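Local atomic coordinates of putative lipoprotein (Bacteroides fragilis, PDB entry 3QNK), a protein that is of unknown function but, as a putative SusD-family lipoprotein of the outer membrane, probably takes part in glycan capture at the cell surface. Residues E222-I227 / R444-F449; F284-A287 / P291-Q294; E316-A321 / R440-I445; Y391-L396 / E450-Y455; M417-Q420 / L424-L427. All coordinates share one frame; numbering follows the deposited sequence.

Interaction 1. Residues E222-I227 / R444-F449; sequences EKYRSI and RIEFAF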
# COMPACT_ATOMS: atom_id res chain seq x y z
N GLU B 222 10.11 14.45 -35.07
CA GLU B 222 8.88 15.11 -34.64
C GLU B 222 7.68 14.22 -34.97
O GLU B 222 6.84 13.98 -34.10
CB GLU B 222 8.75 16.49 -35.28
N LYS B 223 7.62 13.67 -36.21
CA LYS B 223 6.55 12.78 -36.68
C LYS B 223 6.44 11.52 -35.81
O LYS B 223 5.34 11.17 -35.41
CB LYS B 223 6.77 12.37 -38.15
CG LYS B 223 6.12 13.29 -39.16
CD LYS B 223 6.58 12.92 -40.56
CE LYS B 223 5.81 13.66 -41.61
NZ LYS B 223 6.14 13.14 -42.96
N TYR B 224 7.56 10.87 -35.51
CA TYR B 224 7.59 9.67 -34.67
C TYR B 224 7.12 9.99 -33.25
O TYR B 224 6.23 9.30 -32.75
CB TYR B 224 8.98 9.04 -34.65
CG TYR B 224 9.03 7.71 -33.92
CD1 TYR B 224 8.77 6.52 -34.58
CD2 TYR B 224 9.38 7.65 -32.57
CE1 TYR B 224 8.85 5.29 -33.92
CE2 TYR B 224 9.43 6.44 -31.90
CZ TYR B 224 9.17 5.26 -32.58
OH TYR B 224 9.23 4.07 -31.91
N ARG B 225 7.68 11.07 -32.63
CA ARG B 225 7.31 11.52 -31.27
C ARG B 225 5.84 11.87 -31.13
O ARG B 225 5.30 11.80 -30.03
CB ARG B 225 8.12 12.74 -30.85
CG ARG B 225 9.54 12.42 -30.51
CD ARG B 225 10.20 13.58 -29.84
NE ARG B 225 10.12 14.82 -30.62
CZ ARG B 225 11.13 15.37 -31.28
NH1 ARG B 225 12.34 14.81 -31.27
NH2 ARG B 225 10.96 16.51 -31.94
N SER B 226 5.19 12.23 -32.23
CA SER B 226 3.78 12.60 -32.23
C SER B 226 2.83 11.44 -31.85
O SER B 226 1.65 11.70 -31.66
CB SER B 226 3.38 13.20 -33.58
OG SER B 226 3.14 12.15 -34.50
N ILE B 227 3.33 10.19 -31.74
CA ILE B 227 2.52 9.03 -31.34
C ILE B 227 2.04 9.30 -29.92
O ILE B 227 0.86 9.08 -29.59
CB ILE B 227 3.36 7.73 -31.47
CG1 ILE B 227 3.65 7.38 -32.94
CG2 ILE B 227 2.71 6.53 -30.74
CD1 ILE B 227 4.77 6.37 -33.16
N ARG B 444 14.38 -3.53 -29.28
CA ARG B 444 14.99 -2.72 -28.25
C ARG B 444 14.85 -1.24 -28.58
O ARG B 444 14.49 -0.47 -27.70
CB ARG B 444 16.46 -3.12 -28.05
CG ARG B 444 17.09 -2.30 -26.93
CD ARG B 444 18.57 -2.44 -26.89
NE ARG B 444 19.10 -1.78 -25.70
CZ ARG B 444 20.37 -1.82 -25.33
NH1 ARG B 444 21.26 -2.47 -26.07
NH2 ARG B 444 20.76 -1.19 -24.24
N ILE B 445 15.12 -0.84 -29.83
CA ILE B 445 15.06 0.54 -30.27
C ILE B 445 13.60 1.01 -30.35
O ILE B 445 13.27 2.13 -29.93
CB ILE B 445 15.79 0.70 -31.61
CG1 ILE B 445 17.29 0.34 -31.49
CG2 ILE B 445 15.59 2.08 -32.23
CD1 ILE B 445 18.14 1.21 -30.49
N GLU B 446 12.73 0.15 -30.89
CA GLU B 446 11.33 0.49 -31.04
C GLU B 446 10.66 0.74 -29.73
O GLU B 446 9.89 1.71 -29.59
CB GLU B 446 10.58 -0.63 -31.79
CG GLU B 446 9.19 -0.20 -32.29
CD GLU B 446 9.18 0.99 -33.24
OE1 GLU B 446 10.23 1.29 -33.84
OE2 GLU B 446 8.14 1.67 -33.32
N PHE B 447 10.91 -0.15 -28.77
CA PHE B 447 10.21 -0.11 -27.50
C PHE B 447 11.05 0.42 -26.33
O PHE B 447 10.66 0.21 -25.18
CB PHE B 447 9.58 -1.48 -27.20
CG PHE B 447 8.39 -1.66 -28.12
CD1 PHE B 447 7.22 -0.93 -27.92
CD2 PHE B 447 8.48 -2.48 -29.24
CE1 PHE B 447 6.17 -1.01 -28.83
CE2 PHE B 447 7.41 -2.59 -30.13
CZ PHE B 447 6.27 -1.83 -29.93
N ALA B 448 12.12 1.21 -26.62
CA ALA B 448 12.94 1.79 -25.56
C ALA B 448 12.07 2.72 -24.69
O ALA B 448 11.26 3.46 -25.23
CB ALA B 448 14.12 2.54 -26.15
N PHE B 449 12.18 2.62 -23.37
CA PHE B 449 11.48 3.46 -22.36
C PHE B 449 10.00 3.20 -22.35
O PHE B 449 9.23 4.03 -21.85
CB PHE B 449 11.79 4.97 -22.51
CG PHE B 449 13.28 5.14 -22.59
CD1 PHE B 449 14.10 4.76 -21.52
CD2 PHE B 449 13.89 5.54 -23.78
CE1 PHE B 449 15.49 4.82 -21.63
CE2 PHE B 449 15.28 5.57 -23.90
CZ PHE B 449 16.07 5.24 -22.81
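Y224 and E446 mark the closest approach of the two backbones, with their CA atoms 10.6 Å apart. At that separation the main chains of 222-227 and 444-449 cannot meet, and the contact is made by two long side chains. Helix 432-446 ends at E446, and the backbone turns off at F447.

The Y224 ring is carried across the gap because its CG stands anti to the backbone N (chi1 -174°). Its phenol OH gives a weak hydrogen bond to E446 OE2, 3.0 Å away. OE2 lies at the ring edge near the ring plane, whereas the carboxylate as a whole stands almost perpendicular to the ring, at 87°. The E446 chain bends at chi2 (58°) to present this oxygen. Helix 432-446 is one of the helices of this SusD-family, alpha-alpha superhelical protein, and here its C-terminal end faces the short helix 221-225, more than two hundred residues earlier in the chain.

Both touching residues are buried, and the phenol is only a minor partner of the carboxylate, whose strongest partner is R390. R390 and R421 form salt bridges with E446 OE2, and R318 forms one with OE1. These three cations would be expected to favour the ionised form of E446. Y224 also packs against R318, A321 and R421, while I227 CD1 lies over one face of its ring.

Interaction 2. Residues F284-A287 / P291-Q294; sequences FEMA and PATQ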
# COMPACT_ATOMS: atom_id res chain seq x y z
N PHE B 284 21.53 2.79 -31.66
CA PHE B 284 20.79 3.55 -32.67
C PHE B 284 21.62 3.64 -33.93
O PHE B 284 22.76 4.10 -33.90
CB PHE B 284 20.41 4.95 -32.19
CG PHE B 284 19.29 4.98 -31.19
CD1 PHE B 284 17.96 5.02 -31.62
CD2 PHE B 284 19.54 5.02 -29.83
CE1 PHE B 284 16.91 5.06 -30.70
CE2 PHE B 284 18.50 5.07 -28.91
CZ PHE B 284 17.19 5.07 -29.34
N GLU B 285 21.07 3.15 -35.02
CA GLU B 285 21.74 3.12 -36.32
C GLU B 285 21.76 4.47 -36.98
O GLU B 285 20.96 5.35 -36.64
CB GLU B 285 20.99 2.16 -37.25
CG GLU B 285 21.14 0.69 -36.91
CD GLU B 285 20.22 -0.17 -37.74
OE1 GLU B 285 20.41 -0.20 -38.98
OE2 GLU B 285 19.26 -0.74 -37.17
N MSE B 286 22.62 4.60 -38.01
CA MSE B 286 22.67 5.78 -38.86
C MSE B 286 21.39 5.79 -39.70
O MSE B 286 20.76 4.74 -39.87
CB MSE B 286 23.93 5.73 -39.75
CG MSE B 286 25.20 5.70 -38.94
SE MSE B 286 25.37 7.21 -37.74
CE MSE B 286 25.73 8.61 -38.97
N ALA B 287 21.01 6.95 -40.25
CA ALA B 287 19.77 7.09 -41.05
C ALA B 287 19.69 6.13 -42.22
O ALA B 287 18.58 5.80 -42.62
CB ALA B 287 19.62 8.51 -41.54
N PRO B 291 25.84 1.02 -39.01
CA PRO B 291 26.06 1.21 -37.57
C PRO B 291 26.82 2.51 -37.32
O PRO B 291 27.64 2.96 -38.14
CB PRO B 291 26.87 -0.01 -37.16
CG PRO B 291 27.09 -0.80 -38.38
CD PRO B 291 26.80 0.06 -39.56
N ALA B 292 26.51 3.13 -36.19
CA ALA B 292 27.13 4.36 -35.71
C ALA B 292 28.50 4.03 -35.08
O ALA B 292 28.80 2.84 -34.80
CB ALA B 292 26.21 5.01 -34.67
N THR B 293 29.35 5.06 -34.83
CA THR B 293 30.58 4.80 -34.09
C THR B 293 30.16 4.34 -32.66
O THR B 293 29.18 4.86 -32.10
CB THR B 293 31.49 6.04 -34.09
OG1 THR B 293 31.86 6.33 -35.44
CG2 THR B 293 32.77 5.84 -33.29
N GLN B 294 30.85 3.31 -32.14
CA GLN B 294 30.56 2.78 -30.80
C GLN B 294 31.49 3.45 -29.82
O GLN B 294 32.70 3.48 -30.05
CB GLN B 294 30.73 1.25 -30.75
CG GLN B 294 29.98 0.45 -31.82
CD GLN B 294 28.50 0.54 -31.68
OE1 GLN B 294 27.90 -0.19 -30.90
NE2 GLN B 294 27.89 1.43 -32.43
O HOH W 1 24.51 1.96 -34.27
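F284 O receives a hydrogen bond from a water 2.8 Å away, and a weak one from R315 NH1. The same water accepts from A292 N at 3.0 Å, so a single molecule links the two loop segments 284-287 and 291-294. No direct hydrogen bond joins them.

The remaining contacts are van der Waals, and only that of SE with CB joins two apolar side chains. A292 CB sits 3.7 Å from F284 O and 3.9 Å from the SE atom of selenomethionine M286. The M286 chain, with CG anti to the carbonyl carbon (chi1 -60°), bends again at chi2 and chi3, which places CG 3.8 Å from P291 O and turns SE toward A292. On its own segment, A292 O is met by Q294 NE2 at 2.9 Å. This donor stands 54° out of the carbonyl plane, and the same nitrogen bonds to D282 O.

Both segments belong to the loop between helix 278-283 and strand 304-305, about 24 Å from the centre of the chain. The F284 ring meets F319 edge-to-face. Between 284-287 and 291-294 the polar link thus runs through water, while backbone bonds of E285 with E316 and of A287 with G314 tie the first segment to its other neighbour.

Interaction 3. Residues E316-A321 / R440-I445; sequences EPRFYA and RKERRI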
# COMPACT_ATOMS: atom_id res chain seq x y z
N GLU B 316 19.19 7.74 -37.19
CA GLU B 316 17.83 7.44 -37.66
C GLU B 316 16.78 8.20 -36.78
O GLU B 316 17.09 8.52 -35.62
CB GLU B 316 17.59 5.93 -37.67
CG GLU B 316 17.67 5.29 -36.30
CD GLU B 316 16.39 4.63 -35.81
OE1 GLU B 316 15.28 5.17 -36.07
OE2 GLU B 316 16.50 3.58 -35.14
N PRO B 317 15.55 8.53 -37.28
CA PRO B 317 14.61 9.37 -36.49
C PRO B 317 14.35 8.97 -35.03
O PRO B 317 14.19 9.86 -34.20
CB PRO B 317 13.31 9.28 -37.31
CG PRO B 317 13.77 9.16 -38.71
CD PRO B 317 15.00 8.28 -38.64
N ARG B 318 14.33 7.65 -34.69
CA ARG B 318 14.02 7.18 -33.33
C ARG B 318 15.07 7.63 -32.34
O ARG B 318 14.78 7.73 -31.14
CB ARG B 318 13.82 5.66 -33.26
CG ARG B 318 12.58 5.17 -34.00
CD ARG B 318 12.48 3.66 -34.07
NE ARG B 318 13.59 3.05 -34.80
CZ ARG B 318 13.67 1.76 -35.10
NH1 ARG B 318 12.70 0.93 -34.76
NH2 ARG B 318 14.72 1.30 -35.75
N PHE B 319 16.29 7.95 -32.82
CA PHE B 319 17.35 8.44 -31.95
C PHE B 319 16.95 9.80 -31.36
O PHE B 319 16.91 9.94 -30.14
CB PHE B 319 18.69 8.52 -32.68
CG PHE B 319 19.75 9.22 -31.87
CD1 PHE B 319 20.43 8.55 -30.85
CD2 PHE B 319 20.05 10.56 -32.09
CE1 PHE B 319 21.40 9.19 -30.10
CE2 PHE B 319 21.02 11.21 -31.32
CZ PHE B 319 21.70 10.52 -30.34
N TYR B 320 16.61 10.77 -32.23
CA TYR B 320 16.21 12.14 -31.85
C TYR B 320 14.84 12.16 -31.20
O TYR B 320 14.54 13.09 -30.46
CB TYR B 320 16.25 13.09 -33.09
CG TYR B 320 17.60 13.08 -33.77
CD1 TYR B 320 18.70 13.71 -33.20
CD2 TYR B 320 17.81 12.31 -34.92
CE1 TYR B 320 19.96 13.65 -33.80
CE2 TYR B 320 19.07 12.24 -35.53
CZ TYR B 320 20.14 12.91 -34.97
OH TYR B 320 21.37 12.76 -35.57
N ALA B 321 14.06 11.11 -31.42
CA ALA B 321 12.73 10.94 -30.85
C ALA B 321 12.80 10.44 -29.42
O ALA B 321 11.90 10.74 -28.64
CB ALA B 321 11.93 9.95 -31.68
N ARG B 440 15.48 -8.75 -32.46
CA ARG B 440 15.69 -8.42 -31.05
C ARG B 440 16.25 -7.00 -30.88
O ARG B 440 15.72 -6.24 -30.06
CB ARG B 440 16.61 -9.44 -30.41
CG ARG B 440 15.93 -10.79 -30.23
CD ARG B 440 16.84 -11.71 -29.47
NE ARG B 440 16.17 -12.97 -29.17
CZ ARG B 440 16.68 -13.87 -28.34
NH1 ARG B 440 17.85 -13.67 -27.76
NH2 ARG B 440 16.01 -14.99 -28.09
N LYS B 441 17.25 -6.62 -31.71
CA LYS B 441 17.84 -5.28 -31.71
C LYS B 441 16.74 -4.24 -32.11
O LYS B 441 16.60 -3.22 -31.42
CB LYS B 441 19.09 -5.20 -32.62
N GLU B 442 15.92 -4.53 -33.15
CA GLU B 442 14.83 -3.63 -33.57
C GLU B 442 13.82 -3.42 -32.46
O GLU B 442 13.33 -2.30 -32.27
CB GLU B 442 14.09 -4.14 -34.83
CG GLU B 442 14.72 -3.67 -36.12
CD GLU B 442 14.84 -2.17 -36.30
OE1 GLU B 442 13.86 -1.44 -36.01
OE2 GLU B 442 15.93 -1.71 -36.72
N ARG B 443 13.50 -4.48 -31.74
CA ARG B 443 12.56 -4.42 -30.64
C ARG B 443 13.07 -3.47 -29.55
O ARG B 443 12.30 -2.70 -28.96
CB ARG B 443 12.34 -5.82 -30.05
CG ARG B 443 10.99 -5.88 -29.38
CD ARG B 443 10.81 -7.08 -28.50
NE ARG B 443 9.50 -6.98 -27.88
CZ ARG B 443 8.39 -7.52 -28.38
NH1 ARG B 443 8.45 -8.26 -29.49
NH2 ARG B 443 7.23 -7.35 -27.77
N ARG B 444 14.38 -3.53 -29.28
CA ARG B 444 14.99 -2.72 -28.25
C ARG B 444 14.85 -1.24 -28.58
O ARG B 444 14.49 -0.47 -27.70
CB ARG B 444 16.46 -3.12 -28.05
CG ARG B 444 17.09 -2.30 -26.93
CD ARG B 444 18.57 -2.44 -26.89
NE ARG B 444 19.10 -1.78 -25.70
CZ ARG B 444 20.37 -1.82 -25.33
NH1 ARG B 444 21.26 -2.47 -26.07
NH2 ARG B 444 20.76 -1.19 -24.24
N ILE B 445 15.12 -0.84 -29.83
CA ILE B 445 15.06 0.54 -30.27
C ILE B 445 13.60 1.01 -30.35
O ILE B 445 13.27 2.13 -29.93
CB ILE B 445 15.79 0.70 -31.61
CG1 ILE B 445 17.29 0.34 -31.49
CG2 ILE B 445 15.59 2.08 -32.23
CD1 ILE B 445 18.14 1.21 -30.49
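Salt bridges between R318 and E442 dominate the contact. The guanidinium meets E442 end-on: NH1 and NH2 both reach OE1, each at 2.9 Å, with N-H...O angles of 145° and 147°. OE1 lies in the guanidinium plane and takes NH2 on its syn lone pair, and the two flat groups are nearly coplanar. A third bond, from NH2 to OE2 at 3.4 Å, is weak. The strongest polar partner of R318 is E446, which forms a salt bridge with NH1.

The same guanidinium is gripped from its own segment. E316 takes it side-on, accepting from NE and NH2; OE1 is 3.0 Å from NE, which uses the syn lone pair of that oxygen. E316, at the N-cap position of helix 317-322, also makes the capping bond, OE1 accepting from R318 N. Its first torsion (chi1 63°) sets CG between the backbone N and the carbonyl carbon, from where the carboxylate folds back over the first turn. Three carboxylates, those of E316, E442 and E446, thus hold the guanidinium.

Van der Waals contact comes from I445: its CG2, carried anti to the backbone N, lies over one face of the guanidinium, 3.4 Å from R318 NE, and comes equally near E316 OE2.

All four touching residues are buried, and E442 OE2 has a further salt bridge to R419. The arrangement is a buried salt-bridge network centred on R318, with a capped helix N-terminus, that joins helix 317-322 to helix 432-446 of this SusD-family protein.

Interaction 4. Residues Y391-L396 / E450-Y455; sequences YAEIYL and EEQRFY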
# COMPACT_ATOMS: atom_id res chain seq x y z
N TYR B 391 0.38 -0.44 -32.25
CA TYR B 391 0.35 -1.29 -33.45
C TYR B 391 1.76 -1.83 -33.83
O TYR B 391 1.85 -2.96 -34.30
CB TYR B 391 -0.27 -0.53 -34.63
CG TYR B 391 -0.69 -1.39 -35.81
CD1 TYR B 391 -1.23 -2.66 -35.62
CD2 TYR B 391 -0.62 -0.89 -37.11
CE1 TYR B 391 -1.63 -3.44 -36.70
CE2 TYR B 391 -1.05 -1.66 -38.19
CZ TYR B 391 -1.56 -2.93 -37.99
OH TYR B 391 -2.01 -3.67 -39.05
N ALA B 392 2.85 -1.05 -33.57
CA ALA B 392 4.23 -1.46 -33.86
C ALA B 392 4.59 -2.83 -33.26
O ALA B 392 5.34 -3.59 -33.88
CB ALA B 392 5.19 -0.41 -33.35
N GLU B 393 4.04 -3.15 -32.06
CA GLU B 393 4.31 -4.39 -31.36
C GLU B 393 3.79 -5.61 -32.11
O GLU B 393 4.42 -6.67 -32.05
CB GLU B 393 3.69 -4.36 -29.97
CG GLU B 393 4.53 -5.11 -28.97
CD GLU B 393 3.91 -5.21 -27.59
OE1 GLU B 393 3.61 -4.15 -26.99
OE2 GLU B 393 3.75 -6.36 -27.12
N ILE B 394 2.63 -5.48 -32.80
CA ILE B 394 2.03 -6.57 -33.55
C ILE B 394 3.07 -7.08 -34.55
O ILE B 394 3.36 -8.27 -34.56
CB ILE B 394 0.71 -6.11 -34.23
CG1 ILE B 394 -0.28 -5.52 -33.19
CG2 ILE B 394 0.05 -7.18 -35.10
CD1 ILE B 394 -0.62 -6.39 -31.97
N TYR B 395 3.71 -6.17 -35.28
CA TYR B 395 4.72 -6.50 -36.28
C TYR B 395 5.92 -7.22 -35.68
O TYR B 395 6.38 -8.22 -36.24
CB TYR B 395 5.17 -5.23 -37.00
CG TYR B 395 4.09 -4.64 -37.87
CD1 TYR B 395 3.84 -5.14 -39.14
CD2 TYR B 395 3.31 -3.58 -37.42
CE1 TYR B 395 2.85 -4.60 -39.95
CE2 TYR B 395 2.30 -3.03 -38.22
CZ TYR B 395 2.08 -3.55 -39.49
OH TYR B 395 1.12 -3.03 -40.32
N LEU B 396 6.42 -6.72 -34.54
CA LEU B 396 7.61 -7.26 -33.88
C LEU B 396 7.33 -8.59 -33.16
O LEU B 396 8.18 -9.47 -33.23
CB LEU B 396 8.23 -6.21 -32.94
CG LEU B 396 8.94 -5.05 -33.67
CD1 LEU B 396 9.35 -3.96 -32.73
CD2 LEU B 396 10.14 -5.54 -34.42
N GLU B 450 9.60 2.01 -22.82
CA GLU B 450 8.18 1.62 -22.82
C GLU B 450 7.96 0.41 -21.94
O GLU B 450 7.03 -0.34 -22.19
CB GLU B 450 7.69 1.38 -24.24
CG GLU B 450 7.40 2.68 -24.96
CD GLU B 450 6.84 2.44 -26.34
OE1 GLU B 450 5.60 2.39 -26.50
OE2 GLU B 450 7.66 2.23 -27.26
N GLU B 451 8.79 0.25 -20.90
CA GLU B 451 8.71 -0.80 -19.88
C GLU B 451 8.75 -2.23 -20.47
O GLU B 451 8.06 -3.12 -19.96
CB GLU B 451 7.46 -0.60 -18.98
CG GLU B 451 7.74 -0.88 -17.51
CD GLU B 451 6.59 -0.85 -16.52
OE1 GLU B 451 5.71 0.04 -16.63
OE2 GLU B 451 6.62 -1.70 -15.58
N GLN B 452 9.59 -2.47 -21.50
CA GLN B 452 9.67 -3.82 -22.08
C GLN B 452 11.04 -4.46 -21.97
O GLN B 452 11.12 -5.66 -21.83
CB GLN B 452 9.27 -3.77 -23.56
CG GLN B 452 7.78 -3.71 -23.83
CD GLN B 452 7.39 -4.61 -24.96
OE1 GLN B 452 7.77 -5.81 -25.05
NE2 GLN B 452 6.53 -4.07 -25.79
N ARG B 453 12.11 -3.67 -22.03
CA ARG B 453 13.49 -4.14 -22.03
C ARG B 453 13.78 -5.14 -20.92
O ARG B 453 14.44 -6.16 -21.15
CB ARG B 453 14.47 -2.96 -21.94
CG ARG B 453 15.95 -3.34 -22.08
CD ARG B 453 16.17 -4.12 -23.35
NE ARG B 453 17.57 -4.47 -23.49
CZ ARG B 453 18.05 -5.12 -24.54
NH1 ARG B 453 17.25 -5.50 -25.52
NH2 ARG B 453 19.35 -5.37 -24.61
N PHE B 454 13.30 -4.85 -19.72
CA PHE B 454 13.57 -5.69 -18.58
C PHE B 454 12.99 -7.09 -18.81
O PHE B 454 13.65 -8.08 -18.51
CB PHE B 454 12.99 -4.99 -17.33
CG PHE B 454 13.03 -5.82 -16.07
CD1 PHE B 454 12.13 -6.86 -15.88
CD2 PHE B 454 14.00 -5.59 -15.12
CE1 PHE B 454 12.21 -7.66 -14.75
CE2 PHE B 454 14.13 -6.43 -14.02
CZ PHE B 454 13.23 -7.45 -13.84
N TYR B 455 11.78 -7.19 -19.37
CA TYR B 455 11.10 -8.46 -19.64
C TYR B 455 11.63 -9.10 -20.91
O TYR B 455 11.59 -10.32 -21.03
CB TYR B 455 9.59 -8.25 -19.69
CG TYR B 455 9.06 -7.59 -18.43
CD1 TYR B 455 8.96 -8.30 -17.23
CD2 TYR B 455 8.69 -6.25 -18.43
CE1 TYR B 455 8.52 -7.68 -16.06
CE2 TYR B 455 8.23 -5.62 -17.28
CZ TYR B 455 8.15 -6.34 -16.09
OH TYR B 455 7.67 -5.70 -14.98
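E393 OE1 and Q452 NE2 approach to 3.2 Å, the shortest distance between the segments. The two side chains come from opposite directions, and the carboxylate and amide planes stand 61° apart. NE2 also lies 3.4 Å from E393 CD and 3.9 Å from E393 CG. The E393 chain is extended beyond CG (chi2 -175°), whereas that of Q452 bends at chi2 (-138°) to turn its amide to the helix.

E393 belongs to helix 391-405 and Q452 comes just before helix 453-460. In this SusD-family fold the two helices are separated in sequence by helices 408-420 and 432-446, and the contact spans that interval in the buried interior of the chain, about 8 Å from its centre.

Both groups have polar partners outside the segments. R190, the strongest for E393, makes a salt bridge to OE1, and N397 ND2 donates to E393 OE2. Q452 OE1 accepts from R443 NH2, so the amide is held at its oxygen by helix 432-446. Q452 also packs against Y194 of helix 181-194. Further out, E450 OE2 forms a salt bridge with R390, the residue just before helix 391-405.

Interaction 5. Residues M417-Q420 / L424-L427; sequences MIRQ and LPDL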
# COMPACT_ATOMS: atom_id res chain seq x y z
N MSE B 417 8.66 -3.65 -41.72
CA MSE B 417 7.56 -2.68 -41.63
C MSE B 417 7.92 -1.58 -40.63
O MSE B 417 7.68 -0.40 -40.88
CB MSE B 417 6.27 -3.38 -41.21
CG MSE B 417 5.68 -4.23 -42.29
SE MSE B 417 4.99 -3.17 -43.77
CE MSE B 417 3.68 -2.04 -42.85
N ILE B 418 8.56 -1.97 -39.52
CA ILE B 418 9.01 -1.09 -38.44
C ILE B 418 10.16 -0.18 -38.92
O ILE B 418 10.18 1.02 -38.61
CB ILE B 418 9.38 -1.95 -37.20
CG1 ILE B 418 8.14 -2.70 -36.66
CG2 ILE B 418 10.08 -1.15 -36.11
CD1 ILE B 418 6.86 -1.90 -36.49
N ARG B 419 11.08 -0.75 -39.72
CA ARG B 419 12.20 -0.01 -40.30
C ARG B 419 11.72 0.93 -41.41
O ARG B 419 12.19 2.06 -41.51
CB ARG B 419 13.27 -0.96 -40.88
CG ARG B 419 13.62 -2.14 -40.01
CD ARG B 419 14.89 -2.74 -40.55
NE ARG B 419 16.01 -2.27 -39.75
CZ ARG B 419 17.08 -1.67 -40.22
NH1 ARG B 419 17.25 -1.52 -41.52
NH2 ARG B 419 18.00 -1.23 -39.41
N GLN B 420 10.80 0.46 -42.26
CA GLN B 420 10.26 1.30 -43.33
C GLN B 420 9.62 2.55 -42.77
O GLN B 420 9.77 3.61 -43.36
CB GLN B 420 9.23 0.54 -44.20
CG GLN B 420 9.83 -0.37 -45.28
CD GLN B 420 8.82 -1.34 -45.89
OE1 GLN B 420 9.07 -2.58 -46.02
NE2 GLN B 420 7.65 -0.79 -46.31
N LEU B 424 14.38 3.56 -42.65
CA LEU B 424 15.53 2.63 -42.58
C LEU B 424 15.44 1.59 -43.69
O LEU B 424 14.36 1.07 -43.96
CB LEU B 424 15.65 1.95 -41.20
CG LEU B 424 16.27 2.79 -40.07
CD1 LEU B 424 16.21 2.05 -38.76
CD2 LEU B 424 17.73 3.16 -40.38
N PRO B 425 16.56 1.28 -44.38
CA PRO B 425 16.51 0.28 -45.45
C PRO B 425 16.17 -1.12 -44.90
O PRO B 425 16.41 -1.42 -43.74
CB PRO B 425 17.92 0.35 -46.05
CG PRO B 425 18.77 0.84 -44.98
CD PRO B 425 17.94 1.79 -44.19
N ASP B 426 15.59 -1.96 -45.73
CA ASP B 426 15.18 -3.30 -45.35
C ASP B 426 16.34 -4.21 -44.97
O ASP B 426 17.43 -4.14 -45.55
CB ASP B 426 14.35 -3.94 -46.47
CG ASP B 426 12.92 -3.41 -46.55
OD1 ASP B 426 12.55 -2.53 -45.72
OD2 ASP B 426 12.15 -3.90 -47.42
N LEU B 427 16.11 -5.06 -43.96
CA LEU B 427 17.01 -6.14 -43.59
C LEU B 427 16.92 -7.17 -44.73
O LEU B 427 15.83 -7.42 -45.30
CB LEU B 427 16.65 -6.75 -42.24
CG LEU B 427 16.78 -5.83 -41.01
CD1 LEU B 427 16.23 -6.49 -39.79
CD2 LEU B 427 18.22 -5.40 -40.75
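R419 O accepts a hydrogen bond from L424 N at 2.9 Å, with an N-H...O angle of 148°. The two CB atoms of this pair are 3.8 Å apart, and the CA atoms of R419 and L424 come nearer (4.8 Å) than any others across the segments.

The R419 guanidinium is satisfied mainly by carboxylates beyond the two segments. E285 OE2 takes NH2 and E442 OE2 takes NE, both as salt bridges. Its NH1 points at P425 O, at the edge of the group and near its plane, but the modelled 2.4 Å makes the details of that bond doubtful. The chain is bent at chi3 (99°), which turns the group back over 424-427. Hydrophobic side chains then cover both faces: L427 lies across one, with CD2 3.9 Å from R419 CZ, and L424 CD1 lies over the other, 3.8 Å from NH2.

This is the exit of helix 408-420 into the connection leading to helix 432-446, consecutive helices of this SusD-family chain. At the exposed edge, Q420 OE1 and D426 OD1 lie 3.5 Å apart; both are acceptors, so no bond joins them. L427 is tied back to helix 408-420 by its own backbone: its N donates to N416 OD1, and its O accepts from R412 NH1. The L427 side chain also packs on L438 of helix 432-446.

In the fold
Interactions 1 and 3 share the end of helix 432-446, with centres about 7 Å apart, and are joined by E446 OE1 to R318 NH1 at 2.7 Å. Interaction 5 enters the same charge network through R419: its NE is 3.1 Å from E442 OE2 and its NH2 2.6 Å from E285 OE2, which ties in interaction 2. Those two carboxylate oxygens lie only 3.5 Å from each other, a like-charged approach that R419 bridges. Interaction 4 stands about 12 Å from interaction 3 between centres, linked by R443 NH2 to Q452 OE1 at 3.2 Å. Interactions 2 and 4 do not touch, with nearest atoms about 10 Å apart.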